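Local coordinates for protein putative aspartyl-tRNA synthetase (Leishmania major, PDB 6OD8) that probably catalyses the ATP-dependent attachment of L-aspartate to tRNA(Asp), as a class II aminoacyl-tRNA synthetase, at residues S77-P82 with I164-K169; M107-G112 with V143-T148; G135-E140 with I171-E176; F183-A188 with L212-S217. One frame throughout, in Å; residues are numbered along the deposited sequence. Where two conformers were deposited one is given.

Interaction 1: residues S77-P82 with I164-K169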
loop_
_atom_site.group_PDB
_atom_site.type_symbol
_atom_site.label_atom_id
_atom_site.label_comp_id
_atom_site.label_asym_id
_atom_site.label_seq_id
_atom_site.Cartn_x
_atom_site.Cartn_y
_atom_site.Cartn_z
ATOM N N SER A 77 -1.898 27.907 4.513
ATOM C CA SER A 77 -0.510 27.563 4.815
ATOM C C SER A 77 0.470 28.557 4.209
ATOM O O SER A 77 1.577 28.733 4.732
ATOM C CB SER A 77 -0.201 26.146 4.322
ATOM O OG SER A 77 -0.539 25.985 2.944
ATOM N N GLU A 78 0.078 29.235 3.123
ATOM C CA GLU A 78 0.968 30.117 2.380
ATOM C C GLU A 78 0.943 31.566 2.861
ATOM O O GLU A 78 1.703 32.382 2.337
ATOM C CB GLU A 78 0.617 30.071 0.882
ATOM C CG GLU A 78 0.939 28.751 0.181
ATOM C CD GLU A 78 0.478 28.720 -1.282
ATOM O OE1 GLU A 78 -0.024 29.749 -1.790
ATOM O OE2 GLU A 78 0.613 27.655 -1.927
ATOM N N LEU A 79 0.115 31.903 3.854
ATOM C CA LEU A 79 -0.178 33.299 4.167
ATOM C C LEU A 79 0.989 34.059 4.778
ATOM O O LEU A 79 0.920 35.292 4.870
ATOM C CB LEU A 79 -1.377 33.368 5.109
ATOM C CG LEU A 79 -2.702 33.085 4.416
ATOM C CD1 LEU A 79 -3.860 33.065 5.419
ATOM C CD2 LEU A 79 -2.908 34.128 3.335
ATOM N N SER A 80 2.043 33.378 5.208
ATOM C CA SER A 80 3.185 34.086 5.758
ATOM C C SER A 80 4.276 34.347 4.724
ATOM O O SER A 80 5.266 35.010 5.051
ATOM C CB SER A 80 3.743 33.322 6.960
ATOM O OG SER A 80 2.941 33.581 8.104
ATOM N N ARG A 81 4.104 33.868 3.494
ATOM C CA ARG A 81 5.006 34.216 2.407
ATOM C C ARG A 81 5.146 35.736 2.319
ATOM O O ARG A 81 4.130 36.447 2.301
ATOM C CB ARG A 81 4.486 33.656 1.079
ATOM C CG ARG A 81 4.792 32.175 0.836
ATOM C CD ARG A 81 3.915 31.592 -0.281
ATOM N NE ARG A 81 3.720 32.529 -1.392
ATOM C CZ ARG A 81 2.955 32.294 -2.458
ATOM N NH1 ARG A 81 2.304 31.143 -2.573
ATOM N NH2 ARG A 81 2.839 33.212 -3.412
ATOM N N PRO A 82 6.371 36.270 2.276
ATOM C CA PRO A 82 6.535 37.733 2.321
ATOM C C PRO A 82 5.925 38.459 1.134
ATOM O O PRO A 82 5.602 39.645 1.260
ATOM C CB PRO A 82 8.059 37.913 2.358
ATOM C CG PRO A 82 8.585 36.689 1.685
ATOM C CD PRO A 82 7.657 35.577 2.095
ATOM N N ILE A 164 0.997 37.947 11.226
ATOM C CA ILE A 164 0.110 38.619 10.289
ATOM C C ILE A 164 -1.334 38.517 10.762
ATOM O O ILE A 164 -1.692 37.702 11.614
ATOM C CB ILE A 164 0.224 38.057 8.857
ATOM C CG1 ILE A 164 -0.168 36.585 8.850
ATOM C CG2 ILE A 164 1.631 38.272 8.294
ATOM C CD1 ILE A 164 -0.669 36.090 7.540
ATOM N N GLU A 165 -2.170 39.346 10.149
ATOM C CA GLU A 165 -3.592 39.401 10.429
ATOM C C GLU A 165 -4.308 39.741 9.130
ATOM O O GLU A 165 -3.790 40.503 8.311
ATOM C CB GLU A 165 -3.888 40.444 11.510
ATOM C CG GLU A 165 -5.357 40.661 11.776
ATOM C CD GLU A 165 -5.598 41.625 12.908
ATOM O OE1 GLU A 165 -5.154 42.788 12.805
ATOM O OE2 GLU A 165 -6.223 41.210 13.907
ATOM N N LEU A 166 -5.500 39.178 8.947
ATOM C CA LEU A 166 -6.290 39.396 7.739
ATOM C C LEU A 166 -7.318 40.501 7.964
ATOM O O LEU A 166 -8.108 40.437 8.911
ATOM C CB LEU A 166 -7.002 38.108 7.313
ATOM C CG LEU A 166 -6.124 36.903 6.976
ATOM C CD1 LEU A 166 -6.973 35.760 6.441
ATOM C CD2 LEU A 166 -5.043 37.293 5.976
ATOM N N LYS A 167 -7.312 41.511 7.091
ATOM C CA LYS A 167 -8.333 42.559 7.099
ATOM C C LYS A 167 -9.390 42.216 6.049
ATOM O O LYS A 167 -9.161 42.374 4.843
ATOM C CB LYS A 167 -7.715 43.934 6.845
ATOM N N VAL A 168 -10.559 41.772 6.513
ATOM C CA VAL A 168 -11.563 41.155 5.645
ATOM C C VAL A 168 -12.321 42.217 4.859
ATOM O O VAL A 168 -12.903 43.142 5.440
ATOM C CB VAL A 168 -12.537 40.306 6.472
ATOM C CG1 VAL A 168 -13.609 39.704 5.571
ATOM C CG2 VAL A 168 -11.773 39.231 7.254
ATOM N N LYS A 169 -12.363 42.051 3.537
ATOM C CA LYS A 169 -13.138 42.913 2.642
ATOM C C LYS A 169 -14.426 42.262 2.144
ATOM O O LYS A 169 -15.403 42.960 1.869
ATOM C CB LYS A 169 -12.294 43.303 1.421
ATOM C CG LYS A 169 -10.862 43.720 1.717
ATOM C CD LYS A 169 -10.801 44.855 2.717
ATOM C CE LYS A 169 -9.426 45.505 2.723
ATOM N NZ LYS A 169 -9.294 46.556 3.769
#
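L79 packs against I164 and L166 on the OB-fold barrel. The loop leading into strand 88-100 here meets strand 164-168. I164 makes the main touch with its CD1 methyl, which lies 3.7 Å from L79 CB. The same methyl is only 3.2 Å from L79 O, a tight fit against a carbonyl. In I164, CG1 stands between the backbone N and the carbonyl carbon (chi1 61°), and a nearly extended second torsion (chi2 155°) carries CD1 on to the loop. Further along the strand, L79 CD1 meets L166 CD1 at 4.2 Å. Both leucines also rest on I91, and L79 touches V116, so the loop leucine joins the apolar side chains of the barrel strands. S80 lies at the margin of the contact. Its OG is hydrogen-bonded to H161 ND1, just before the strand, and weakly to D163 OD1. L79 and S80 are the two central residues of a type I beta turn from E78 to R81, closed by R81 N to E78 O at 3.1 Å. The ends of the turn are also joined through their side chains, by a salt bridge of 2.8 Å from R81 NH1 to E78 OE1.

Interaction 2: residues M107-G112 with V143-T148; sequences MVLRDG and VDVEAT
L109 reaches across to V143 and V145 with its two methyl branches, one for each valine. CD2 meets V143 CG2 at 4.1 Å, where the two side chains cross at about a right angle. CD1 meets V145 CG2 at 3.9 Å on a more slanting approach. V145 is modelled in two conformers, so the second distance holds for one of them. V143 has CG1 anti to the carbonyl carbon (chi1 -70°), which leaves CG2 between the backbone N and the carbonyl carbon, facing the leucine. The leucine keeps CG anti to its carbonyl carbon (chi1 -57°), and its fork opens toward the valines. All three residues are buried. M107 points the same way and packs on V95 and I171. A147, further along the second strand, packs on L166.

The backbones stay apart, with L109 CA and V143 CA 8.8 Å from each other. Strands 104-111 and 142-151 do not pair with each other; both pair with strand 88-100. This is the closed barrel of the OB fold, and the leucine-valine contact lies inside it.

The polar bonds are made by other residues of the two strands. R110 NH1 forms a salt bridge with E140 OE2 and a hydrogen bond with S96 OG. R110 NH2 forms a salt bridge with D286 of the second subunit. D111 OD1 pairs with R319 of that subunit, across the dimer interface. On the other strand, D144 OD1 is bridged to R92 NE and E146 OE1 to K170 NZ.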
loop_
_atom_site.group_PDB
_atom_site.type_symbol
_atom_site.label_atom_id
_atom_site.label_comp_id
_atom_site.label_asym_id
_atom_site.label_seq_id
_atom_site.Cartn_x
_atom_site.Cartn_y
_atom_site.Cartn_z
ATOM N N MET A 107 -12.235 36.932 13.966
ATOM C CA MET A 107 -12.335 35.513 13.680
ATOM C C MET A 107 -10.943 34.902 13.698
ATOM O O MET A 107 -9.931 35.579 13.489
ATOM C CB MET A 107 -12.979 35.247 12.306
ATOM C CG MET A 107 -14.222 36.070 12.006
ATOM S SD MET A 107 -14.841 35.784 10.331
ATOM C CE MET A 107 -15.378 34.088 10.469
ATOM N N VAL A 108 -10.907 33.603 13.939
ATOM C CA VAL A 108 -9.729 32.790 13.679
ATOM C C VAL A 108 -10.117 31.826 12.576
ATOM O O VAL A 108 -11.071 31.051 12.739
ATOM C CB VAL A 108 -9.242 32.024 14.920
ATOM C CG1 VAL A 108 -8.106 31.096 14.511
ATOM C CG2 VAL A 108 -8.799 32.988 16.020
ATOM N N LEU A 109 -9.398 31.892 11.452
ATOM C CA LEU A 109 -9.602 30.992 10.324
ATOM C C LEU A 109 -8.501 29.938 10.314
ATOM O O LEU A 109 -7.340 30.230 10.625
ATOM C CB LEU A 109 -9.619 31.756 8.993
ATOM C CG LEU A 109 -10.678 32.866 8.931
ATOM C CD1 LEU A 109 -10.680 33.590 7.572
ATOM C CD2 LEU A 109 -12.064 32.341 9.276
ATOM N N ARG A 110 -8.879 28.716 9.941
ATOM C CA ARG A 110 -8.059 27.525 10.139
ATOM C C ARG A 110 -8.095 26.641 8.896
ATOM O O ARG A 110 -9.128 26.530 8.232
ATOM C CB ARG A 110 -8.586 26.736 11.343
ATOM C CG ARG A 110 -7.826 25.508 11.711
ATOM C CD ARG A 110 -8.585 24.668 12.734
ATOM N NE ARG A 110 -9.494 23.702 12.111
ATOM C CZ ARG A 110 -10.816 23.682 12.273
ATOM N NH1 ARG A 110 -11.432 24.587 13.040
ATOM N NH2 ARG A 110 -11.529 22.756 11.651
ATOM N N ASP A 111 -6.969 25.995 8.596
ATOM C CA ASP A 111 -6.958 24.864 7.667
ATOM C C ASP A 111 -5.943 23.870 8.220
ATOM O O ASP A 111 -4.729 24.063 8.079
ATOM C CB ASP A 111 -6.626 25.298 6.245
ATOM C CG ASP A 111 -6.816 24.171 5.241
ATOM O OD1 ASP A 111 -7.128 23.033 5.655
ATOM O OD2 ASP A 111 -6.645 24.426 4.037
ATOM N N GLY A 112 -6.444 22.830 8.878
ATOM C CA GLY A 112 -5.551 21.887 9.545
ATOM C C GLY A 112 -4.717 22.602 10.589
ATOM O O GLY A 112 -5.240 23.335 11.434
ATOM N N VAL A 143 -15.603 29.185 4.777
ATOM C CA VAL A 143 -15.861 30.498 4.192
ATOM C C VAL A 143 -14.842 30.784 3.100
ATOM O O VAL A 143 -13.708 30.306 3.150
ATOM C CB VAL A 143 -15.826 31.621 5.254
ATOM C CG1 VAL A 143 -17.020 31.536 6.192
ATOM C CG2 VAL A 143 -14.504 31.605 6.027
ATOM N N ASP A 144 -15.261 31.562 2.094
ATOM C CA ASP A 144 -14.359 32.205 1.151
ATOM C C ASP A 144 -14.219 33.646 1.607
ATOM O O ASP A 144 -15.217 34.366 1.679
ATOM C CB ASP A 144 -14.911 32.178 -0.278
ATOM C CG ASP A 144 -14.598 30.897 -1.013
ATOM O OD1 ASP A 144 -13.652 30.186 -0.620
ATOM O OD2 ASP A 144 -15.300 30.609 -2.003
ATOM N N VAL A 145 -13.005 34.069 1.923
ATOM C CA VAL A 145 -12.745 35.423 2.401
ATOM C C VAL A 145 -11.819 36.112 1.410
ATOM O O VAL A 145 -10.833 35.514 0.962
ATOM C CB VAL A 145 -12.136 35.407 3.815
ATOM C CG1 VAL A 145 -11.684 36.793 4.231
ATOM C CG2 VAL A 145 -13.142 34.855 4.812
ATOM N N GLU A 146 -12.159 37.344 1.037
ATOM C CA GLU A 146 -11.243 38.255 0.367
ATOM C C GLU A 146 -10.679 39.184 1.434
ATOM O O GLU A 146 -11.443 39.877 2.108
ATOM C CB GLU A 146 -11.972 39.043 -0.724
ATOM C CG GLU A 146 -11.179 40.176 -1.316
ATOM C CD GLU A 146 -11.861 40.805 -2.526
ATOM O OE1 GLU A 146 -12.385 41.935 -2.403
ATOM O OE2 GLU A 146 -11.873 40.159 -3.598
ATOM N N ALA A 147 -9.356 39.182 1.608
ATOM C CA ALA A 147 -8.792 39.914 2.737
ATOM C C ALA A 147 -7.367 40.342 2.444
ATOM O O ALA A 147 -6.628 39.638 1.752
ATOM C CB ALA A 147 -8.802 39.071 4.018
ATOM N N THR A 148 -6.978 41.476 3.033
ATOM C CA THR A 148 -5.617 41.979 2.926
ATOM C C THR A 148 -4.727 41.362 4.003
ATOM O O THR A 148 -5.101 41.310 5.184
ATOM C CB THR A 148 -5.598 43.500 3.022
ATOM O OG1 THR A 148 -6.550 44.037 2.092
ATOM C CG2 THR A 148 -4.214 44.033 2.647
#

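Interaction 3: residues G135-E140 with I171-E176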
loop_
_atom_site.group_PDB
_atom_site.type_symbol
_atom_site.label_atom_id
_atom_site.label_comp_id
_atom_site.label_asym_id
_atom_site.label_seq_id
_atom_site.Cartn_x
_atom_site.Cartn_y
_atom_site.Cartn_z
ATOM N N GLY A 135 -20.085 37.907 12.851
ATOM C CA GLY A 135 -20.272 37.504 14.233
ATOM C C GLY A 135 -21.183 36.307 14.414
ATOM O O GLY A 135 -21.065 35.598 15.418
ATOM N N GLN A 136 -22.087 36.051 13.465
ATOM C CA GLN A 136 -23.069 34.985 13.628
ATOM C C GLN A 136 -22.791 33.736 12.790
ATOM O O GLN A 136 -23.597 32.799 12.830
ATOM C CB GLN A 136 -24.483 35.521 13.331
ATOM C CG GLN A 136 -24.724 35.995 11.894
ATOM C CD GLN A 136 -24.980 34.838 10.940
ATOM O OE1 GLN A 136 -25.926 34.066 11.126
ATOM N NE2 GLN A 136 -24.116 34.694 9.931
ATOM N N ILE A 137 -21.694 33.690 12.024
ATOM C CA ILE A 137 -21.363 32.472 11.290
ATOM C C ILE A 137 -21.130 31.347 12.290
ATOM O O ILE A 137 -20.486 31.540 13.327
ATOM C CB ILE A 137 -20.131 32.687 10.392
ATOM C CG1 ILE A 137 -20.389 33.842 9.417
ATOM C CG2 ILE A 137 -19.768 31.422 9.620
ATOM C CD1 ILE A 137 -19.222 34.199 8.513
ATOM N N ALA A 138 -21.676 30.171 11.997
ATOM C CA ALA A 138 -21.470 29.023 12.879
ATOM C C ALA A 138 -20.027 28.545 12.783
ATOM O O ALA A 138 -19.465 28.447 11.686
ATOM C CB ALA A 138 -22.421 27.884 12.510
ATOM N N THR A 139 -19.414 28.247 13.935
ATOM C CA THR A 139 -18.063 27.705 13.881
ATOM C C THR A 139 -18.080 26.383 13.123
ATOM O O THR A 139 -19.084 25.660 13.107
ATOM C CB THR A 139 -17.475 27.504 15.284
ATOM O OG1 THR A 139 -18.238 26.528 15.978
ATOM C CG2 THR A 139 -17.513 28.818 16.071
ATOM N N GLU A 140 -16.959 26.103 12.459
ATOM C CA GLU A 140 -16.697 24.999 11.539
ATOM C C GLU A 140 -17.319 25.231 10.151
ATOM O O GLU A 140 -17.079 24.424 9.252
ATOM C CB GLU A 140 -17.141 23.624 12.090
ATOM C CG GLU A 140 -16.400 23.279 13.387
ATOM C CD GLU A 140 -14.909 23.328 13.173
ATOM O OE1 GLU A 140 -14.401 22.499 12.380
ATOM O OE2 GLU A 140 -14.252 24.231 13.743
ATOM N N ILE A 171 -16.719 38.293 2.601
ATOM C CA ILE A 171 -16.765 36.969 3.209
ATOM C C ILE A 171 -18.082 36.283 2.858
ATOM O O ILE A 171 -19.163 36.815 3.127
ATOM C CB ILE A 171 -16.558 37.043 4.739
ATOM C CG1 ILE A 171 -16.705 35.647 5.346
ATOM C CG2 ILE A 171 -17.534 38.040 5.419
ATOM C CD1 ILE A 171 -16.200 35.533 6.809
ATOM N N HIS A 172 -18.008 35.102 2.258
ATOM C CA HIS A 172 -19.199 34.301 1.998
ATOM C C HIS A 172 -18.992 32.890 2.521
ATOM O O HIS A 172 -17.878 32.354 2.462
ATOM C CB HIS A 172 -19.552 34.228 0.507
ATOM C CG HIS A 172 -19.829 35.558 -0.127
ATOM N ND1 HIS A 172 -18.826 36.439 -0.472
ATOM C CD2 HIS A 172 -20.993 36.150 -0.487
ATOM C CE1 HIS A 172 -19.361 37.518 -1.019
ATOM N NE2 HIS A 172 -20.673 37.363 -1.050
ATOM N N THR A 173 -20.064 32.283 3.040
ATOM C CA THR A 173 -19.990 30.885 3.429
ATOM C C THR A 173 -20.023 30.004 2.188
ATOM O O THR A 173 -20.824 30.213 1.275
ATOM C CB THR A 173 -21.115 30.480 4.387
ATOM O OG1 THR A 173 -22.372 30.914 3.877
ATOM C CG2 THR A 173 -20.876 31.056 5.826
ATOM N N VAL A 174 -19.130 29.031 2.168
ATOM C CA VAL A 174 -19.136 27.979 1.159
ATOM C C VAL A 174 -20.088 26.862 1.576
ATOM O O VAL A 174 -20.999 26.496 0.829
ATOM C CB VAL A 174 -17.698 27.466 0.947
ATOM C CG1 VAL A 174 -17.659 26.258 0.006
ATOM C CG2 VAL A 174 -16.808 28.598 0.417
ATOM N N THR A 175 -19.898 26.306 2.783
ATOM C CA THR A 175 -20.903 25.477 3.430
ATOM C C THR A 175 -21.046 25.910 4.883
ATOM O O THR A 175 -20.081 26.351 5.511
ATOM C CB THR A 175 -20.545 23.986 3.391
ATOM O OG1 THR A 175 -19.249 23.794 3.968
ATOM C CG2 THR A 175 -20.533 23.470 1.963
ATOM N N GLU A 176 -22.256 25.783 5.411
ATOM C CA GLU A 176 -22.539 26.158 6.790
ATOM C C GLU A 176 -22.572 24.922 7.670
ATOM O O GLU A 176 -23.163 23.900 7.304
ATOM C CB GLU A 176 -23.864 26.904 6.890
ATOM C CG GLU A 176 -23.945 28.085 5.975
ATOM C CD GLU A 176 -25.259 28.811 6.138
ATOM O OE1 GLU A 176 -25.374 29.959 5.666
ATOM O OE2 GLU A 176 -26.171 28.226 6.757
#
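The OB-fold barrel carries a helix between its third and fourth strands, and I137, in the chain that leaves this helix 128-136, packs on I171 and T173 of strand 170-173. I137 uses two branches. Its CD1 meets I171 CD1 at 3.7 Å, tip to tip. Its CG2 meets T173 CG2 at 4.0 Å, again end on. The two touches fall two residues apart on the strand, where I171 and T173 both point toward segment 135-140. H172 between them points away, and its NE2 is hydrogen-bonded to K54 O.

I171 reaches I137 because its chain is extended, with CG1 anti to the backbone N (chi1 176°) and CD1 carried on outward. In T173 it is the methyl that faces the isoleucine. CG2 lies anti to the carbonyl carbon, and OG1 takes the place between the backbone N and the carbonyl carbon (chi1 49°). The contact is therefore made by methyl groups alone, and its three residues are buried.

At V174 the strand turns a corner. V174 and T175 both face I142, which makes a classic beta bulge. Both bulge residues touch the second subunit: T175 OG1 is hydrogen-bonded to its A520 O, and V174 packs on its P522.

Strand 170-173 lies antiparallel to strand 142-151, with I171 on V145 and T173 on V143. Its backbone also bonds to V56, G58 and A60 of the N-terminal region. I137 in turn rests on V95 of strand 88-100.

Interaction 4: residues F183-A188 with L212-S217; sequences FTLEDA and LRTLAS
The N-terminal ends of helix 185-189 and of the long helix 215-237 pack together, with L185 and A188 of the first against R213 and T214, which lie just before the second. T214 is the central piece. Its CG2 methyl lies 3.8 Å from A188 CB and 3.9 Å from L185 CD2. The same L185 CD2 is 4.0 Å from R213 CB, and there the leucine and arginine side chains cross at about a right angle.

Each helix has a threonine N-cap. T184 OG1 accepts from D187 N at 3.0 Å. T214 OG1 accepts from S217 N, a weak bond at 3.3 Å, and is also hydrogen-bonded to D211 O. These bonds fit the T214 rotamer: OG1 sits between the backbone N and the carbonyl carbon (chi1 66°), which leaves CG2 to face the other helix.

R213 gives only the base of its side chain to the contact. The chain runs extended from CG to NE and carries the guanidinium away, where NH1 forms a salt bridge with E140 and a hydrogen bond with L518 O of the second subunit. The two segments are thus held together by apolar packing alone, while T214 OG1 serves its own helix start and the R213 guanidinium is bound to E140 and the second subunit.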
loop_
_atom_site.group_PDB
_atom_site.type_symbol
_atom_site.label_atom_id
_atom_site.label_comp_id
_atom_site.label_asym_id
_atom_site.label_seq_id
_atom_site.Cartn_x
_atom_site.Cartn_y
_atom_site.Cartn_z
ATOM N N PHE A 183 -19.007 17.963 19.865
ATOM C CA PHE A 183 -18.065 18.419 20.875
ATOM C C PHE A 183 -17.275 19.531 20.211
ATOM O O PHE A 183 -17.255 19.629 18.984
ATOM C CB PHE A 183 -17.135 17.296 21.365
ATOM C CG PHE A 183 -16.500 16.493 20.248
ATOM C CD1 PHE A 183 -17.024 15.264 19.879
ATOM C CD2 PHE A 183 -15.384 16.968 19.575
ATOM C CE1 PHE A 183 -16.453 14.526 18.850
ATOM C CE2 PHE A 183 -14.799 16.236 18.539
ATOM C CZ PHE A 183 -15.334 15.010 18.181
ATOM N N THR A 184 -16.618 20.361 21.024
ATOM C CA THR A 184 -15.818 21.445 20.461
ATOM C C THR A 184 -14.390 20.985 20.186
ATOM O O THR A 184 -13.876 20.043 20.807
ATOM C CB THR A 184 -15.772 22.657 21.398
ATOM O OG1 THR A 184 -15.082 22.287 22.607
ATOM C CG2 THR A 184 -17.173 23.126 21.746
ATOM N N LEU A 185 -13.739 21.683 19.250
ATOM C CA LEU A 185 -12.332 21.407 18.970
ATOM C C LEU A 185 -11.483 21.685 20.196
ATOM O O LEU A 185 -10.556 20.927 20.522
ATOM C CB LEU A 185 -11.863 22.255 17.786
ATOM C CG LEU A 185 -12.252 21.742 16.404
ATOM C CD1 LEU A 185 -11.351 22.385 15.374
ATOM C CD2 LEU A 185 -12.165 20.217 16.325
ATOM N N GLU A 186 -11.813 22.766 20.904
ATOM C CA GLU A 186 -11.135 23.104 22.149
ATOM C C GLU A 186 -11.149 21.940 23.125
ATOM O O GLU A 186 -10.111 21.561 23.671
ATOM C CB GLU A 186 -11.801 24.332 22.767
ATOM C CG GLU A 186 -11.642 25.616 21.927
ATOM C CD GLU A 186 -12.522 25.692 20.661
ATOM O OE1 GLU A 186 -13.468 24.885 20.489
ATOM O OE2 GLU A 186 -12.261 26.592 19.831
ATOM N N ASP A 187 -12.328 21.370 23.371
ATOM C CA ASP A 187 -12.426 20.284 24.336
ATOM C C ASP A 187 -11.717 19.033 23.825
ATOM O O ASP A 187 -11.027 18.346 24.590
ATOM C CB ASP A 187 -13.889 19.980 24.640
ATOM C CG ASP A 187 -14.562 21.071 25.459
ATOM O OD1 ASP A 187 -13.888 22.028 25.904
ATOM O OD2 ASP A 187 -15.786 20.964 25.646
ATOM N N ALA A 188 -11.865 18.734 22.532
ATOM C CA ALA A 188 -11.237 17.552 21.952
ATOM C C ALA A 188 -9.718 17.663 21.912
ATOM O O ALA A 188 -9.043 16.633 21.801
ATOM C CB ALA A 188 -11.788 17.301 20.546
ATOM N N LEU A 212 -10.747 14.494 13.730
ATOM C CA LEU A 212 -9.561 14.553 12.894
ATOM C C LEU A 212 -9.091 15.984 12.670
ATOM O O LEU A 212 -7.951 16.184 12.252
ATOM C CB LEU A 212 -9.821 13.870 11.537
ATOM C CG LEU A 212 -9.977 12.342 11.523
ATOM C CD1 LEU A 212 -10.519 11.840 10.172
ATOM C CD2 LEU A 212 -8.640 11.655 11.855
ATOM N N ARG A 213 -9.955 16.978 12.901
ATOM C CA ARG A 213 -9.587 18.371 12.689
ATOM C C ARG A 213 -8.645 18.906 13.765
ATOM O O ARG A 213 -8.076 19.983 13.573
ATOM C CB ARG A 213 -10.855 19.243 12.628
ATOM C CG ARG A 213 -11.852 18.774 11.570
ATOM C CD ARG A 213 -13.189 19.545 11.654
ATOM N NE ARG A 213 -14.200 18.821 10.879
ATOM C CZ ARG A 213 -15.436 19.245 10.656
ATOM N NH1 ARG A 213 -15.855 20.413 11.143
ATOM N NH2 ARG A 213 -16.245 18.493 9.931
ATOM N N THR A 214 -8.488 18.207 14.890
ATOM C CA THR A 214 -7.588 18.663 15.938
ATOM C C THR A 214 -6.137 18.505 15.493
ATOM O O THR A 214 -5.816 17.712 14.608
ATOM C CB THR A 214 -7.812 17.893 17.255
ATOM O OG1 THR A 214 -7.454 16.526 17.067
ATOM C CG2 THR A 214 -9.280 17.976 17.706
ATOM N N LEU A 215 -5.257 19.307 16.105
ATOM C CA LEU A 215 -3.843 19.270 15.732
ATOM C C LEU A 215 -3.266 17.881 15.910
ATOM O O LEU A 215 -2.628 17.342 14.999
ATOM C CB LEU A 215 -3.035 20.275 16.572
ATOM C CG LEU A 215 -3.262 21.759 16.317
ATOM C CD1 LEU A 215 -2.478 22.582 17.355
ATOM C CD2 LEU A 215 -2.809 22.092 14.935
ATOM N N ALA A 216 -3.458 17.293 17.094
ATOM C CA ALA A 216 -2.801 16.022 17.393
ATOM C C ALA A 216 -3.344 14.898 16.527
ATOM O O ALA A 216 -2.579 14.097 15.978
ATOM C CB ALA A 216 -2.955 15.678 18.884
ATOM N N SER A 217 -4.669 14.809 16.396
ATOM C CA SER A 217 -5.245 13.721 15.605
ATOM C C SER A 217 -4.821 13.831 14.138
ATOM O O SER A 217 -4.380 12.851 13.528
ATOM C CB SER A 217 -6.770 13.728 15.791
ATOM O OG SER A 217 -7.387 12.618 15.178
#

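In the fold
From the N terminus, interaction 1 closes the first and longest loop, bringing the approach to strand 88-100 against strand 164-168. Interaction 2 is nested inside that loop and links two barrel strands through the interior. Interaction 3 crosses both: residues 135-140 lie within the loop of interaction 1, and 171-176 lie just beyond its end. The three contacts tie together one OB fold, where 142-151 is the sheet neighbour of both 164-168 and 170-173. Interaction 4 follows in series and closes a short loop that brings the start of helix 185-189 against the start of helix 215-237. R110, E140, L185 and R213 meet where interactions 2, 3 and 4 converge, beside the second subunit.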